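Local coordinates for polyketide synthase/nonribosomal peptide synthetase hybrid RzxB (Pseudomonas fluorescens, PDB 5IL6), which probably removes water from beta-hydroxyacyl chains carried on acyl carrier protein during rhizoxin assembly, through its dehydratase domain, at residues A54-M59 / L126-R131; M215-D220 / Y261-A266. One frame throughout, in Å; residues are numbered along the deposited sequence.

Contact 1: residues A54-M59 / L126-R131; sequences AAMIVM and LHCQAR
M56 is where the helical run A54-M59 meets strand 126-131, its SD lying 3.6 Å from C128 CB. Two residues earlier, the A54 carbonyl O accepts V58 N at 3.1 Å, within the helix that carries M56. The M56 CA lies 7.3 Å from the C128 CA, a gap bridged by the thioether. M56 CG stands anti to its own carbonyl carbon (chi1 -64°) and the chain is extended beyond it, which carries SD over C128 CB and takes CE on to H127, where it stops 4.3 Å from H127 CB. C128 holds its SG anti to the backbone N (chi1 -177°), pointing back toward the root of the methionine, 4.3 Å from M56 CB; the closest approach of the thioether is to C128 CB. H127 and C128 can both start out toward the helix because they form a classic beta bulge opposite I115, in the sheet that wraps the helix of this hotdog fold. I115 itself also touches M56 and C128. Beyond its CB the H127 imidazole leads away from the helix; ND1 is hydrogen-bonded to Q87 O, and the ring meets F89 edge-to-face. On other sides of the helical run, A54 and I57 rest on helix 204-212, and I57 also lies against L83 and W85 of strand 77-85.

Contact 2: residues M215-D220 / Y261-A266; sequences MALLLD and YCFDLA
L217 and L218 face F263 and Y261 in reversed order along the chain, with CA atoms 9.6 Å apart for L217 and F263 and 9.1 Å for L218 and Y261, a separation that side chains alone span. The M215-D220 backbone is turned tightly here, L218 N bonding to M215 O at 3.0 Å. Both leucines point toward the strand. L218 does most of the joining. Its CG is anti to the carbonyl carbon (chi1 -60°), and its CD2 lies between the two aromatic rings. L218 CD2 sits 3.5 Å from Y261 CD2, approaching that ring obliquely. The same L218 CD2 lies in the plane of the F263 ring, 3.9 Å from its outermost carbon, F263 CZ. L218 CD1 stays beside that CZ. The L217 and F263 side chains run past each other in opposite directions, L217 CD1 stopping 3.9 Å from F263 CE2, again at the edge and near the ring plane. The phenyl ring is therefore met by both leucines along its rim. Between the two segments the contacts are all apolar, and F263 is buried. R253 of strand 246-254 also touches L218, Y261 and F263, while M215 and L219 turn to helix 154-164. The arrangement joins the loop that leaves helix 204-212 to a sheet strand in the second hotdog of the double-hotdog fold found in polyketide synthase dehydratases.

From the N terminus, after several short strands and a short helix, the chain enters helix 53-67, and contact 1 closes a long loop holding strands 77-85, 98-105 and 110-118 when strand 124-135 returns to that helix. The chain then goes on to helix 204-212, and contact 2 closes a shorter loop, with strands 230-239 and 246-254 inside it. The two loops lie in series and neither nest nor cross. Their centres are 21 Å apart and their nearest atoms about 10 Å, without touching. Helix 204-212 links them, lying beside helix 53-67 and leading into 215-220. In the double-hotdog arrangement of these dehydratases, contact 1 lies in the first unit and contact 2 in the second.

Contact 1: residues A54-M59 / L126-R131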
# COMPACT_ATOMS: atom_id res chain seq x y z
N ALA A 54 -2.36 -1.64 -0.77
CA ALA A 54 -1.88 -0.30 -0.47
C ALA A 54 -3.01 0.59 0.05
O ALA A 54 -2.78 1.45 0.91
CB ALA A 54 -1.25 0.33 -1.71
N ALA A 55 -4.23 0.40 -0.46
CA ALA A 55 -5.33 1.27 -0.06
C ALA A 55 -5.64 1.13 1.42
O ALA A 55 -6.06 2.10 2.06
CB ALA A 55 -6.56 0.96 -0.91
N MET A 56 -5.46 -0.07 1.98
CA MET A 56 -5.73 -0.24 3.40
C MET A 56 -4.69 0.47 4.25
O MET A 56 -5.01 0.98 5.32
CB MET A 56 -5.79 -1.73 3.73
CG MET A 56 -6.93 -2.45 3.03
SD MET A 56 -7.15 -4.15 3.57
CE MET A 56 -8.08 -4.80 2.18
N ILE A 57 -3.44 0.54 3.77
CA ILE A 57 -2.43 1.33 4.47
C ILE A 57 -2.84 2.80 4.50
O ILE A 57 -2.72 3.47 5.53
CB ILE A 57 -1.06 1.14 3.80
CG1 ILE A 57 -0.53 -0.27 4.06
CG2 ILE A 57 -0.06 2.20 4.28
CD1 ILE A 57 0.72 -0.62 3.28
N VAL A 58 -3.31 3.32 3.36
CA VAL A 58 -3.74 4.71 3.30
C VAL A 58 -4.92 4.94 4.23
O VAL A 58 -5.03 5.99 4.87
CB VAL A 58 -4.08 5.09 1.85
CG1 VAL A 58 -4.71 6.48 1.79
CG2 VAL A 58 -2.82 5.04 0.99
N MET A 59 -5.82 3.96 4.32
CA MET A 59 -6.97 4.10 5.21
C MET A 59 -6.52 4.19 6.66
O MET A 59 -7.08 4.97 7.45
CB MET A 59 -7.91 2.92 5.00
CG MET A 59 -9.23 3.01 5.76
SD MET A 59 -10.32 1.61 5.45
CE MET A 59 -10.02 1.31 3.71
N LEU A 126 -12.11 -10.33 9.06
CA LEU A 126 -10.98 -9.44 9.26
C LEU A 126 -10.14 -9.40 7.99
O LEU A 126 -9.68 -10.44 7.51
CB LEU A 126 -10.14 -9.89 10.46
CG LEU A 126 -8.93 -9.02 10.82
CD1 LEU A 126 -9.38 -7.65 11.31
CD2 LEU A 126 -8.07 -9.71 11.87
N HIS A 127 -9.95 -8.20 7.43
CA HIS A 127 -9.20 -8.04 6.19
C HIS A 127 -7.79 -7.51 6.41
O HIS A 127 -6.90 -7.85 5.63
CB HIS A 127 -9.95 -7.08 5.25
CG HIS A 127 -11.19 -7.67 4.65
ND1 HIS A 127 -11.15 -8.56 3.60
CD2 HIS A 127 -12.49 -7.50 4.96
CE1 HIS A 127 -12.38 -8.91 3.28
NE2 HIS A 127 -13.22 -8.28 4.09
N CYS A 128 -7.58 -6.71 7.44
CA CYS A 128 -6.27 -6.13 7.70
C CYS A 128 -6.16 -5.81 9.19
O CYS A 128 -7.14 -5.40 9.81
CB CYS A 128 -6.04 -4.86 6.87
SG CYS A 128 -4.40 -4.11 7.08
N GLN A 129 -4.97 -6.02 9.74
CA GLN A 129 -4.70 -5.80 11.14
C GLN A 129 -3.30 -5.21 11.27
O GLN A 129 -2.39 -5.63 10.55
CB GLN A 129 -4.82 -7.11 11.93
CG GLN A 129 -4.41 -7.04 13.39
CD GLN A 129 -4.14 -8.42 13.97
OE1 GLN A 129 -4.87 -8.90 14.84
NE2 GLN A 129 -3.09 -9.07 13.48
N ALA A 130 -3.15 -4.24 12.16
CA ALA A 130 -1.85 -3.61 12.35
C ALA A 130 -1.86 -2.85 13.67
O ALA A 130 -2.90 -2.70 14.32
CB ALA A 130 -1.50 -2.68 11.19
N ARG A 131 -0.68 -2.37 14.05
CA ARG A 131 -0.51 -1.46 15.17
C ARG A 131 0.22 -0.23 14.67
O ARG A 131 0.97 -0.29 13.69
CB ARG A 131 0.25 -2.11 16.34
CG ARG A 131 1.76 -2.12 16.16
CD ARG A 131 2.47 -2.83 17.29
NE ARG A 131 3.88 -2.42 17.34
CZ ARG A 131 4.92 -3.20 17.08
NH1 ARG A 131 4.75 -4.48 16.76
NH2 ARG A 131 6.15 -2.71 17.16

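Contact 2: residues M215-D220 / Y261-A266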
# COMPACT_ATOMS: atom_id res chain seq x y z
N MET A 215 8.65 -6.44 -8.89
CA MET A 215 8.73 -7.39 -9.99
C MET A 215 10.03 -7.23 -10.77
O MET A 215 10.49 -8.18 -11.41
CB MET A 215 7.53 -7.21 -10.91
CG MET A 215 7.48 -8.20 -12.07
SD MET A 215 7.43 -9.91 -11.47
CE MET A 215 5.75 -10.01 -10.88
N ALA A 216 10.63 -6.04 -10.75
CA ALA A 216 11.92 -5.85 -11.40
C ALA A 216 12.93 -6.87 -10.91
O ALA A 216 13.79 -7.33 -11.67
CB ALA A 216 12.44 -4.43 -11.15
N LEU A 217 12.85 -7.24 -9.63
CA LEU A 217 13.79 -8.16 -9.02
C LEU A 217 13.37 -9.62 -9.14
O LEU A 217 14.14 -10.50 -8.73
CB LEU A 217 13.97 -7.80 -7.54
CG LEU A 217 14.53 -6.40 -7.28
CD1 LEU A 217 14.56 -6.08 -5.79
CD2 LEU A 217 15.94 -6.26 -7.86
N LEU A 218 12.20 -9.91 -9.71
CA LEU A 218 11.67 -11.27 -9.74
C LEU A 218 11.48 -11.84 -11.14
O LEU A 218 11.17 -13.03 -11.26
CB LEU A 218 10.33 -11.34 -9.00
CG LEU A 218 10.35 -10.94 -7.52
CD1 LEU A 218 8.94 -11.00 -6.95
CD2 LEU A 218 11.28 -11.85 -6.72
N LEU A 219 11.65 -11.04 -12.20
CA LEU A 219 11.38 -11.54 -13.54
C LEU A 219 12.17 -12.81 -13.84
O LEU A 219 11.62 -13.77 -14.40
CB LEU A 219 11.70 -10.47 -14.58
CG LEU A 219 10.68 -9.33 -14.73
CD1 LEU A 219 11.24 -8.24 -15.63
CD2 LEU A 219 9.35 -9.83 -15.25
N ASP A 220 13.45 -12.84 -13.46
CA ASP A 220 14.28 -14.01 -13.76
C ASP A 220 13.93 -15.19 -12.86
O ASP A 220 13.93 -16.34 -13.32
CB ASP A 220 15.75 -13.64 -13.63
CG ASP A 220 16.24 -12.77 -14.78
OD1 ASP A 220 15.84 -13.04 -15.94
OD2 ASP A 220 17.01 -11.82 -14.53
N TYR A 261 8.60 -13.98 -0.56
CA TYR A 261 9.55 -12.97 -1.01
C TYR A 261 9.40 -11.74 -0.13
O TYR A 261 8.29 -11.37 0.26
CB TYR A 261 9.31 -12.60 -2.48
CG TYR A 261 9.37 -13.79 -3.41
CD1 TYR A 261 8.27 -14.60 -3.60
CD2 TYR A 261 10.54 -14.09 -4.10
CE1 TYR A 261 8.32 -15.69 -4.45
CE2 TYR A 261 10.60 -15.18 -4.95
CZ TYR A 261 9.49 -15.97 -5.12
OH TYR A 261 9.55 -17.05 -5.97
N CYS A 262 10.52 -11.09 0.18
CA CYS A 262 10.54 -9.95 1.09
C CYS A 262 11.40 -8.83 0.51
O CYS A 262 12.43 -9.09 -0.11
CB CYS A 262 11.07 -10.36 2.47
SG CYS A 262 10.89 -9.09 3.73
N PHE A 263 10.96 -7.59 0.72
CA PHE A 263 11.63 -6.42 0.17
C PHE A 263 11.56 -5.27 1.16
O PHE A 263 10.65 -5.19 1.98
CB PHE A 263 10.99 -5.97 -1.16
CG PHE A 263 10.90 -7.05 -2.19
CD1 PHE A 263 9.81 -7.90 -2.23
CD2 PHE A 263 11.91 -7.21 -3.13
CE1 PHE A 263 9.73 -8.90 -3.19
CE2 PHE A 263 11.83 -8.21 -4.09
CZ PHE A 263 10.74 -9.05 -4.11
N ASP A 264 12.54 -4.37 1.06
CA ASP A 264 12.46 -3.06 1.68
C ASP A 264 12.35 -2.01 0.58
O ASP A 264 13.01 -2.11 -0.46
CB ASP A 264 13.68 -2.77 2.55
CG ASP A 264 13.92 -3.84 3.60
OD1 ASP A 264 12.99 -4.11 4.39
OD2 ASP A 264 15.04 -4.39 3.65
N LEU A 265 11.51 -1.00 0.81
CA LEU A 265 11.28 0.05 -0.17
C LEU A 265 11.40 1.41 0.51
O LEU A 265 11.12 1.55 1.70
CB LEU A 265 9.89 -0.06 -0.83
CG LEU A 265 9.58 -1.31 -1.66
CD1 LEU A 265 9.22 -2.50 -0.78
CD2 LEU A 265 8.47 -1.02 -2.66
N ALA A 266 11.82 2.40 -0.27
CA ALA A 266 11.86 3.78 0.19
C ALA A 266 11.38 4.67 -0.95
O ALA A 266 11.81 4.50 -2.09
CB ALA A 266 13.27 4.18 0.63